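Local structure of zinc finger (CCCH type) motif-containing protein (Toxoplasma gondii, 7NG2) at residues S12-F17 against T53-L58; I31-W36 against P84-P89; K45-F50 against M75-P80. The protein probably reads N6-methyladenosine in mRNA through the YTH domain described here and couples that recognition to polyadenylation, as part of a longer CCCH zinc-finger protein. One frame throughout, in Å; residues are numbered along the deposited sequence.

Contact 1: S12-F17 against T53-L58; sequences STKRFF and TDHVLL
Lys14 to Phe17 and His55 to Leu58 are parallel neighbours in the mixed central sheet of the YTH domain, and a reciprocal pair of hydrogen bonds between Thr13 and Asp54 opens the pairing. The backbone N of Thr13 donates to Asp54 OD2 at 2.9 Å, meeting the oxygen from above the carboxylate plane. In return, Thr13 OG1 receives Asp54 N at 2.8 Å. That hydroxyl lies between the backbone N and the carbonyl carbon (chi1 59°), where it can reach across to the amide. Threonine and aspartate suit these places because each side chain holds the other's backbone NH. Beyond them the ladder is regular: Arg15 bonds to His55 through its N and to Leu57 through its O. The second bond is almost straight, with 2.8 Å from Leu57 N to Arg15 O and 177° at the hydrogen. Phe17 N reaches Leu57 O at 2.9 Å. On one face of the sheet Phe16 and Leu57 lie side by side, pointing the same way, with Phe16 CD2 3.7 Å from Leu57 CB. On the opposite face the ring of Phe17 slants across Val56, with Phe17 CD1 3.9 Å from Val56 CG1. Water 2 accepts from Arg15 NH1 and donates to Thr53 OG1; Arg15 also forms a salt bridge with Glu134, and Thr53 OG1 bonds to Ala49 O. Water 1 joins Ser12 OG to His55 NE2, while ND1 of that ring is taken by Arg73. Polar residues thus start the ladder and apolar ones continue it, with helix 40-52 packed over the Phe17 and Val56 face, as in the alpha/beta core of the YTH fold.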
loop_
_atom_site.group_PDB
_atom_site.type_symbol
_atom_site.label_atom_id
_atom_site.label_comp_id
_atom_site.label_asym_id
_atom_site.label_seq_id
_atom_site.Cartn_x
_atom_site.Cartn_y
_atom_site.Cartn_z
ATOM N N SER A 12 -4.848 11.091 14.300
ATOM C CA SER A 12 -4.516 11.514 12.951
ATOM C C SER A 12 -5.533 10.968 11.954
ATOM O O SER A 12 -6.121 9.903 12.157
ATOM C CB SER A 12 -3.117 11.032 12.571
ATOM O OG SER A 12 -2.963 9.648 12.858
ATOM N N THR A 13 -5.711 11.695 10.854
ATOM C CA THR A 13 -6.569 11.222 9.773
ATOM C C THR A 13 -5.805 10.252 8.879
ATOM O O THR A 13 -4.596 10.382 8.666
ATOM C CB THR A 13 -7.099 12.390 8.944
ATOM O OG1 THR A 13 -5.994 13.115 8.387
ATOM C CG2 THR A 13 -7.939 13.325 9.829
ATOM N N LYS A 14 -6.521 9.252 8.368
ATOM C CA LYS A 14 -5.897 8.163 7.633
ATOM C C LYS A 14 -6.769 7.763 6.460
ATOM O O LYS A 14 -7.997 7.823 6.535
ATOM C CB LYS A 14 -5.678 6.954 8.547
ATOM C CG LYS A 14 -4.918 7.296 9.825
ATOM C CD LYS A 14 -4.929 6.169 10.826
ATOM C CE LYS A 14 -4.299 6.616 12.132
ATOM N NZ LYS A 14 -5.206 7.421 12.964
ATOM N N ARG A 15 -6.114 7.362 5.371
ATOM C CA ARG A 15 -6.770 6.664 4.277
ATOM C C ARG A 15 -5.925 5.454 3.932
ATOM O O ARG A 15 -4.705 5.472 4.090
ATOM C CB ARG A 15 -6.985 7.573 3.057
ATOM C CG ARG A 15 -8.019 8.672 3.330
ATOM C CD ARG A 15 -8.187 9.639 2.178
ATOM N NE ARG A 15 -8.855 9.004 1.054
ATOM C CZ ARG A 15 -9.167 9.641 -0.064
ATOM N NH1 ARG A 15 -8.865 10.925 -0.191
ATOM N NH2 ARG A 15 -9.783 8.997 -1.039
ATOM N N PHE A 16 -6.583 4.397 3.460
ATOM C CA PHE A 16 -5.974 3.078 3.297
ATOM C C PHE A 16 -6.282 2.546 1.905
ATOM O O PHE A 16 -7.457 2.445 1.525
ATOM C CB PHE A 16 -6.560 2.097 4.319
ATOM C CG PHE A 16 -6.390 2.503 5.758
ATOM C CD1 PHE A 16 -7.303 3.348 6.373
ATOM C CD2 PHE A 16 -5.332 2.016 6.502
ATOM C CE1 PHE A 16 -7.158 3.697 7.707
ATOM C CE2 PHE A 16 -5.183 2.365 7.841
ATOM C CZ PHE A 16 -6.099 3.219 8.433
ATOM N N PHE A 17 -5.245 2.196 1.154
ATOM C CA PHE A 17 -5.415 1.727 -0.218
ATOM C C PHE A 17 -4.694 0.402 -0.387
ATOM O O PHE A 17 -3.579 0.230 0.102
ATOM C CB PHE A 17 -4.832 2.727 -1.226
ATOM C CG PHE A 17 -5.515 4.056 -1.203
ATOM C CD1 PHE A 17 -5.089 5.057 -0.337
ATOM C CD2 PHE A 17 -6.596 4.311 -2.033
ATOM C CE1 PHE A 17 -5.716 6.292 -0.302
ATOM C CE2 PHE A 17 -7.232 5.549 -1.998
ATOM C CZ PHE A 17 -6.786 6.541 -1.128
ATOM N N THR A 53 -4.602 14.224 3.753
ATOM C CA THR A 53 -4.756 13.250 4.820
ATOM C C THR A 53 -3.465 13.229 5.614
ATOM O O THR A 53 -2.381 13.381 5.039
ATOM C CB THR A 53 -5.004 11.847 4.236
ATOM O OG1 THR A 53 -5.967 11.922 3.183
ATOM C CG2 THR A 53 -5.505 10.901 5.298
ATOM N N ASP A 54 -3.571 13.030 6.928
ATOM C CA ASP A 54 -2.355 12.991 7.732
ATOM C C ASP A 54 -1.463 11.820 7.331
ATOM O O ASP A 54 -0.244 11.976 7.214
ATOM C CB ASP A 54 -2.683 12.931 9.223
ATOM C CG ASP A 54 -3.433 14.156 9.725
ATOM O OD1 ASP A 54 -3.501 15.205 9.046
ATOM O OD2 ASP A 54 -3.969 14.041 10.839
ATOM N N HIS A 55 -2.054 10.645 7.108
ATOM C CA HIS A 55 -1.338 9.431 6.710
ATOM C C HIS A 55 -2.084 8.707 5.608
ATOM O O HIS A 55 -3.273 8.407 5.760
ATOM C CB HIS A 55 -1.208 8.447 7.873
ATOM C CG HIS A 55 -0.519 9.010 9.069
ATOM N ND1 HIS A 55 0.816 9.338 9.066
ATOM C CD2 HIS A 55 -0.978 9.290 10.311
ATOM C CE1 HIS A 55 1.152 9.807 10.254
ATOM N NE2 HIS A 55 0.081 9.782 11.030
ATOM N N VAL A 56 -1.377 8.405 4.521
ATOM C CA VAL A 56 -1.885 7.527 3.472
ATOM C C VAL A 56 -1.157 6.196 3.581
ATOM O O VAL A 56 0.065 6.129 3.401
ATOM C CB VAL A 56 -1.714 8.158 2.082
ATOM C CG1 VAL A 56 -2.087 7.165 1.001
ATOM C CG2 VAL A 56 -2.553 9.423 1.977
ATOM N N LEU A 57 -1.910 5.136 3.880
ATOM C CA LEU A 57 -1.365 3.799 4.063
ATOM C C LEU A 57 -1.620 2.952 2.825
ATOM O O LEU A 57 -2.706 3.003 2.234
ATOM C CB LEU A 57 -1.987 3.115 5.283
ATOM C CG LEU A 57 -1.623 3.651 6.673
ATOM C CD1 LEU A 57 -0.124 3.884 6.816
ATOM C CD2 LEU A 57 -2.402 4.902 7.041
ATOM N N LEU A 58 -0.583 2.225 2.421
ATOM C CA LEU A 58 -0.603 1.355 1.253
ATOM C C LEU A 58 -0.420 -0.072 1.741
ATOM O O LEU A 58 0.578 -0.383 2.391
ATOM C CB LEU A 58 0.521 1.744 0.298
ATOM C CG LEU A 58 0.536 3.228 -0.068
ATOM C CD1 LEU A 58 1.760 3.495 -0.900
ATOM C CD2 LEU A 58 -0.716 3.661 -0.820
HETATM O O HOH W 1 -0.533 9.885 13.951
HETATM O O HOH W 2 -8.331 13.009 1.721
#

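Contact 2: I31-W36 against P84-P89; sequences IQHGVW and PGIWGP
Trp36 and Trp87 meet through their six-membered rings, with Trp36 CE3 4.0 Å from Trp87 CH2. The ring planes stand at 72° and the centroids are 5.5 Å apart, an oblique meeting in which the two side chains cross at about a right angle. Trp87 enters with its benzo end leading. The carbonyl O of Val35 lies in the plane of that ring, at its edge, 3.8 Å from Trp87 CZ2, a long and at most weakly favourable approach; this oxygen is hydrogen-bonded to Ser30 OG. Val35 CG1 slides past Trp87 CZ2 at 4.0 Å, the short branched side chain of valine giving an apolar methyl alongside the indole. Beside it, Ile86 carries CG1 anti to its backbone N (chi1 -166°), which extends Ile86 CD1 to within 3.8 Å of His33 CD2. Its other branch, CG2, lies 3.6 Å above one face of the Trp87 ring, toward the rim, so one isoleucine both supports the indole and touches His33 with its other end.

Behind this shell, a type I turn from Gly85 to Gly88 presents Ile86 and Trp87 at its two central positions, closed by the bond from Gly88 N to Gly85 O. Gly85, Gly88 and Gly34 all have positive phi, a conformation that glycine adopts with little strain. Trp87 NE1 makes a weak hydrogen bond to Asn97, and Phe60 meets Trp36 edge-to-face. Tryptophans from these two chain elements line the methyladenine cage of other YTH domains, so this pair probably belongs to that pocket. An isopropanol near Trp87 probably comes from the crystallisation liquor. Trp87 and Ile86 rest on helix 24-33 at Thr29, while Trp36, on the short edge strand 35-36, is bonded through its backbone to Phe98 of strand 98-109.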
loop_
_atom_site.group_PDB
_atom_site.type_symbol
_atom_site.label_atom_id
_atom_site.label_comp_id
_atom_site.label_asym_id
_atom_site.label_seq_id
_atom_site.Cartn_x
_atom_site.Cartn_y
_atom_site.Cartn_z
ATOM N N ILE A 31 10.867 -2.379 -1.129
ATOM C CA ILE A 31 11.416 -2.454 0.221
ATOM C C ILE A 31 12.860 -1.965 0.232
ATOM O O ILE A 31 13.283 -1.241 1.142
ATOM C CB ILE A 31 11.289 -3.893 0.761
ATOM C CG1 ILE A 31 9.818 -4.259 0.961
ATOM C CG2 ILE A 31 12.055 -4.057 2.063
ATOM C CD1 ILE A 31 9.593 -5.749 1.104
ATOM N N GLN A 32 13.630 -2.329 -0.797
ATOM C CA GLN A 32 15.050 -1.999 -0.833
ATOM C C GLN A 32 15.272 -0.497 -0.959
ATOM O O GLN A 32 16.193 0.053 -0.339
ATOM C CB GLN A 32 15.698 -2.742 -1.999
ATOM C CG GLN A 32 17.200 -2.625 -2.090
ATOM C CD GLN A 32 17.749 -3.391 -3.275
ATOM O OE1 GLN A 32 17.000 -3.789 -4.168
ATOM N NE2 GLN A 32 19.060 -3.612 -3.287
ATOM N N HIS A 33 14.442 0.184 -1.751
ATOM C CA HIS A 33 14.672 1.582 -2.092
ATOM C C HIS A 33 13.578 2.538 -1.637
ATOM O O HIS A 33 13.709 3.748 -1.845
ATOM C CB HIS A 33 14.919 1.721 -3.597
ATOM C CG HIS A 33 16.114 0.956 -4.069
ATOM N ND1 HIS A 33 17.397 1.282 -3.688
ATOM C CD2 HIS A 33 16.225 -0.126 -4.875
ATOM C CE1 HIS A 33 18.250 0.444 -4.250
ATOM N NE2 HIS A 33 17.563 -0.421 -4.976
ATOM N N GLY A 34 12.519 2.047 -1.006
ATOM C CA GLY A 34 11.494 2.927 -0.475
ATOM C C GLY A 34 10.737 3.671 -1.554
ATOM O O GLY A 34 10.579 4.892 -1.477
ATOM N N VAL A 35 10.241 2.947 -2.555
ATOM C CA VAL A 35 9.716 3.579 -3.759
ATOM C C VAL A 35 8.577 2.735 -4.314
ATOM O O VAL A 35 8.567 1.507 -4.188
ATOM C CB VAL A 35 10.851 3.785 -4.796
ATOM C CG1 VAL A 35 11.456 2.443 -5.219
ATOM C CG2 VAL A 35 10.367 4.584 -6.005
ATOM N N TRP A 36 7.618 3.404 -4.949
ATOM C CA TRP A 36 6.548 2.725 -5.669
ATOM C C TRP A 36 6.119 3.601 -6.839
ATOM O O TRP A 36 6.433 4.790 -6.891
ATOM C CB TRP A 36 5.347 2.419 -4.751
ATOM C CG TRP A 36 4.425 1.403 -5.340
ATOM C CD1 TRP A 36 3.135 1.594 -5.726
ATOM C CD2 TRP A 36 4.732 0.031 -5.614
ATOM N NE1 TRP A 36 2.614 0.423 -6.229
ATOM C CE2 TRP A 36 3.579 -0.549 -6.178
ATOM C CE3 TRP A 36 5.878 -0.757 -5.455
ATOM C CZ2 TRP A 36 3.529 -1.892 -6.569
ATOM C CZ3 TRP A 36 5.831 -2.089 -5.849
ATOM C CH2 TRP A 36 4.662 -2.642 -6.397
ATOM N N PRO A 84 14.698 7.409 -11.322
ATOM C CA PRO A 84 14.127 7.380 -12.676
ATOM C C PRO A 84 14.449 6.072 -13.385
ATOM O O PRO A 84 15.597 5.625 -13.409
ATOM C CB PRO A 84 14.797 8.576 -13.365
ATOM C CG PRO A 84 15.205 9.481 -12.252
ATOM C CD PRO A 84 15.559 8.582 -11.106
ATOM N N GLY A 85 13.410 5.444 -13.941
ATOM C CA GLY A 85 13.552 4.236 -14.734
ATOM C C GLY A 85 13.742 2.950 -13.963
ATOM O O GLY A 85 14.000 1.912 -14.581
ATOM N N ILE A 86 13.593 2.976 -12.637
ATOM C CA ILE A 86 13.924 1.815 -11.817
ATOM C C ILE A 86 13.093 0.590 -12.185
ATOM O O ILE A 86 13.553 -0.548 -12.022
ATOM C CB ILE A 86 13.821 2.168 -10.319
ATOM C CG1 ILE A 86 14.483 1.078 -9.470
ATOM C CG2 ILE A 86 12.358 2.409 -9.907
ATOM C CD1 ILE A 86 14.577 1.412 -7.988
ATOM N N TRP A 87 11.875 0.786 -12.688
ATOM C CA TRP A 87 10.981 -0.338 -12.953
ATOM C C TRP A 87 11.172 -0.931 -14.336
ATOM O O TRP A 87 10.527 -1.928 -14.666
ATOM C CB TRP A 87 9.514 0.073 -12.784
ATOM C CG TRP A 87 9.239 0.671 -11.455
ATOM C CD1 TRP A 87 8.867 1.960 -11.202
ATOM C CD2 TRP A 87 9.352 0.025 -10.181
ATOM N NE1 TRP A 87 8.721 2.145 -9.851
ATOM C CE2 TRP A 87 9.020 0.976 -9.202
ATOM C CE3 TRP A 87 9.697 -1.268 -9.775
ATOM C CZ2 TRP A 87 9.017 0.674 -7.839
ATOM C CZ3 TRP A 87 9.695 -1.566 -8.428
ATOM C CH2 TRP A 87 9.360 -0.600 -7.474
ATOM N N GLY A 88 12.040 -0.355 -15.153
ATOM C CA GLY A 88 12.181 -0.809 -16.513
ATOM C C GLY A 88 11.082 -0.248 -17.391
ATOM O O GLY A 88 10.427 0.738 -17.047
ATOM N N PRO A 89 10.857 -0.881 -18.545
ATOM C CA PRO A 89 9.945 -0.297 -19.547
ATOM C C PRO A 89 8.526 -0.036 -19.061
ATOM O O PRO A 89 7.848 0.838 -19.620
ATOM C CB PRO A 89 9.984 -1.323 -20.685
ATOM C CG PRO A 89 11.331 -1.964 -20.554
ATOM C CD PRO A 89 11.583 -2.049 -19.070
#

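Contact 3: K45-F50 against M75-P80; sequences KLSNAF and MSLPDP
Ser76 OG donates to Leu77 O at 2.9 Å and is also hydrogen-bonded to the backbone N of Arg99, while the backbone of Ser76 packs over the ring of Phe50. The hydroxyl meets the Leu77 carbonyl from 39° out of its plane, away from a lone-pair direction. A small polar side chain suits this place, since it can bond to its own loop and to strand 98-109 at once. The peptide between Ser76 and Leu77 rides on one face of the Phe50 ring: Ser76 C stands 4.0 Å above the plane over the centre, and Leu77 N lies further toward the rim. The far end of the ring reaches the preceding carbonyl, with Phe50 CZ 3.5 Å from Met75 O. Phe50 attains this position because CG is anti to the backbone N (chi1 178°), which swings the ring off the helix toward the loop. A flat aromatic side chain serves well here, offering a broad surface to a peptide plane.

Leu77 crosses Phe50 obliquely, its branch CD2 lying against both partners on the helix, 3.8 Å from Phe50 CD2 and 3.7 Å from Ser47 CB. Next to it, Pro78 CD sits 3.2 Å from Ser47 OG, a hydroxyl hydrogen-bonded to Ser43 O one helical turn back. Serine is small enough to let the loop come close. The contact thus ties the Ser47 and Phe50 side of helix 40-52 to the loop leaving strand 67-74; on another flank of the same helix, Leu46 and Ala49 pack on strands 14-21 and 55-62, and Met75 is hydrogen-bonded through its backbone to Arg99 of strand 98-109.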
loop_
_atom_site.group_PDB
_atom_site.type_symbol
_atom_site.label_atom_id
_atom_site.label_comp_id
_atom_site.label_asym_id
_atom_site.label_seq_id
_atom_site.Cartn_x
_atom_site.Cartn_y
_atom_site.Cartn_z
ATOM N N LYS A 45 -5.293 9.802 -7.718
ATOM C CA LYS A 45 -6.078 9.500 -6.526
ATOM C C LYS A 45 -5.211 9.511 -5.272
ATOM O O LYS A 45 -5.589 10.088 -4.243
ATOM C CB LYS A 45 -6.737 8.133 -6.716
ATOM C CG LYS A 45 -7.557 7.661 -5.545
ATOM C CD LYS A 45 -8.484 6.544 -5.982
ATOM C CE LYS A 45 -7.706 5.279 -6.285
ATOM N NZ LYS A 45 -8.583 4.212 -6.851
ATOM N N LEU A 46 -4.043 8.864 -5.333
ATOM C CA LEU A 46 -3.147 8.843 -4.180
ATOM C C LEU A 46 -2.575 10.225 -3.903
ATOM O O LEU A 46 -2.388 10.599 -2.740
ATOM C CB LEU A 46 -2.024 7.817 -4.367
ATOM C CG LEU A 46 -2.437 6.339 -4.384
ATOM C CD1 LEU A 46 -1.225 5.459 -4.605
ATOM C CD2 LEU A 46 -3.138 5.942 -3.095
ATOM N N SER A 47 -2.282 10.993 -4.951
ATOM C CA SER A 47 -1.772 12.345 -4.754
ATOM C C SER A 47 -2.769 13.200 -3.994
ATOM O O SER A 47 -2.392 13.944 -3.082
ATOM C CB SER A 47 -1.461 12.992 -6.101
ATOM O OG SER A 47 -0.414 12.320 -6.762
ATOM N N ASN A 48 -4.040 13.142 -4.390
ATOM C CA ASN A 48 -5.061 13.931 -3.708
ATOM C C ASN A 48 -5.254 13.478 -2.271
ATOM O O ASN A 48 -5.531 14.303 -1.399
ATOM C CB ASN A 48 -6.370 13.907 -4.498
ATOM C CG ASN A 48 -6.263 14.685 -5.785
ATOM O OD1 ASN A 48 -5.344 15.478 -5.948
ATOM N ND2 ASN A 48 -7.192 14.469 -6.701
ATOM N N ALA A 49 -5.096 12.181 -2.010
ATOM C CA ALA A 49 -5.130 11.694 -0.636
ATOM C C ALA A 49 -3.916 12.183 0.152
ATOM O O ALA A 49 -4.041 12.591 1.310
ATOM C CB ALA A 49 -5.211 10.166 -0.634
ATOM N N PHE A 50 -2.735 12.159 -0.468
ATOM C CA PHE A 50 -1.498 12.514 0.228
ATOM C C PHE A 50 -1.522 13.951 0.737
ATOM O O PHE A 50 -1.069 14.232 1.853
ATOM C CB PHE A 50 -0.290 12.315 -0.695
ATOM C CG PHE A 50 1.020 12.708 -0.065
ATOM C CD1 PHE A 50 1.648 11.875 0.844
ATOM C CD2 PHE A 50 1.603 13.933 -0.353
ATOM C CE1 PHE A 50 2.845 12.243 1.433
ATOM C CE2 PHE A 50 2.795 14.306 0.236
ATOM C CZ PHE A 50 3.420 13.470 1.125
ATOM N N MET A 75 5.079 8.687 1.300
ATOM C CA MET A 75 5.907 9.735 1.885
ATOM C C MET A 75 6.069 10.958 1.000
ATOM O O MET A 75 6.534 11.994 1.488
ATOM C CB MET A 75 7.303 9.188 2.200
ATOM C CG MET A 75 7.320 7.983 3.137
ATOM S SD MET A 75 6.580 8.288 4.753
ATOM C CE MET A 75 7.738 9.464 5.444
ATOM N N SER A 76 5.721 10.867 -0.275
ATOM C CA SER A 76 5.889 11.991 -1.177
ATOM C C SER A 76 4.873 11.879 -2.294
ATOM O O SER A 76 4.294 10.816 -2.526
ATOM C CB SER A 76 7.308 12.029 -1.775
ATOM O OG SER A 76 7.443 11.117 -2.866
ATOM N N LEU A 77 4.690 12.988 -3.008
ATOM C CA LEU A 77 3.958 12.978 -4.253
ATOM C C LEU A 77 4.791 12.276 -5.323
ATOM O O LEU A 77 6.014 12.164 -5.201
ATOM C CB LEU A 77 3.693 14.415 -4.703
ATOM C CG LEU A 77 2.610 15.158 -3.912
ATOM C CD1 LEU A 77 2.536 16.634 -4.325
ATOM C CD2 LEU A 77 1.249 14.480 -4.063
ATOM N N PRO A 78 4.148 11.792 -6.382
ATOM C CA PRO A 78 4.901 11.323 -7.553
ATOM C C PRO A 78 5.920 12.366 -7.993
ATOM O O PRO A 78 5.621 13.558 -8.069
ATOM C CB PRO A 78 3.806 11.102 -8.602
ATOM C CG PRO A 78 2.568 10.804 -7.777
ATOM C CD PRO A 78 2.693 11.680 -6.569
ATOM N N ASP A 79 7.149 11.905 -8.239
ATOM C CA ASP A 79 8.334 12.747 -8.366
ATOM C C ASP A 79 9.175 12.238 -9.529
ATOM O O ASP A 79 9.777 11.162 -9.433
ATOM C CB ASP A 79 9.124 12.667 -7.054
ATOM C CG ASP A 79 10.395 13.506 -7.055
ATOM O OD1 ASP A 79 10.715 14.134 -8.083
ATOM O OD2 ASP A 79 11.078 13.540 -6.005
ATOM N N PRO A 80 9.255 12.983 -10.635
ATOM C CA PRO A 80 10.013 12.494 -11.798
ATOM C C PRO A 80 11.492 12.257 -11.530
ATOM O O PRO A 80 12.131 11.538 -12.305
ATOM C CB PRO A 80 9.798 13.593 -12.847
ATOM C CG PRO A 80 8.536 14.272 -12.435
ATOM C CD PRO A 80 8.532 14.231 -10.933
#

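How the contacts relate
All three contacts lie within one YTH domain and are interleaved along the chain, in the order 12-17, 31-36, 45-50, 53-58, 75-80, 84-89. Contacts 1 and 3 are close, their centres about 12 Å apart, and they touch where Phe17 CD1 meets Leu46 CD2 at 3.5 Å, joining the parallel strands to helix 40-52. The centre of contact 2 lies about 22 Å from that of contact 1 and about 15 Å from that of contact 3, at the edge-strand end of the same sheet. The long loop between strands 67-74 and 98-109 supplies residues 75-80 to contact 3 and 84-89 to contact 2, so one excursion runs from the helix-covered core to the probable methyladenine pocket.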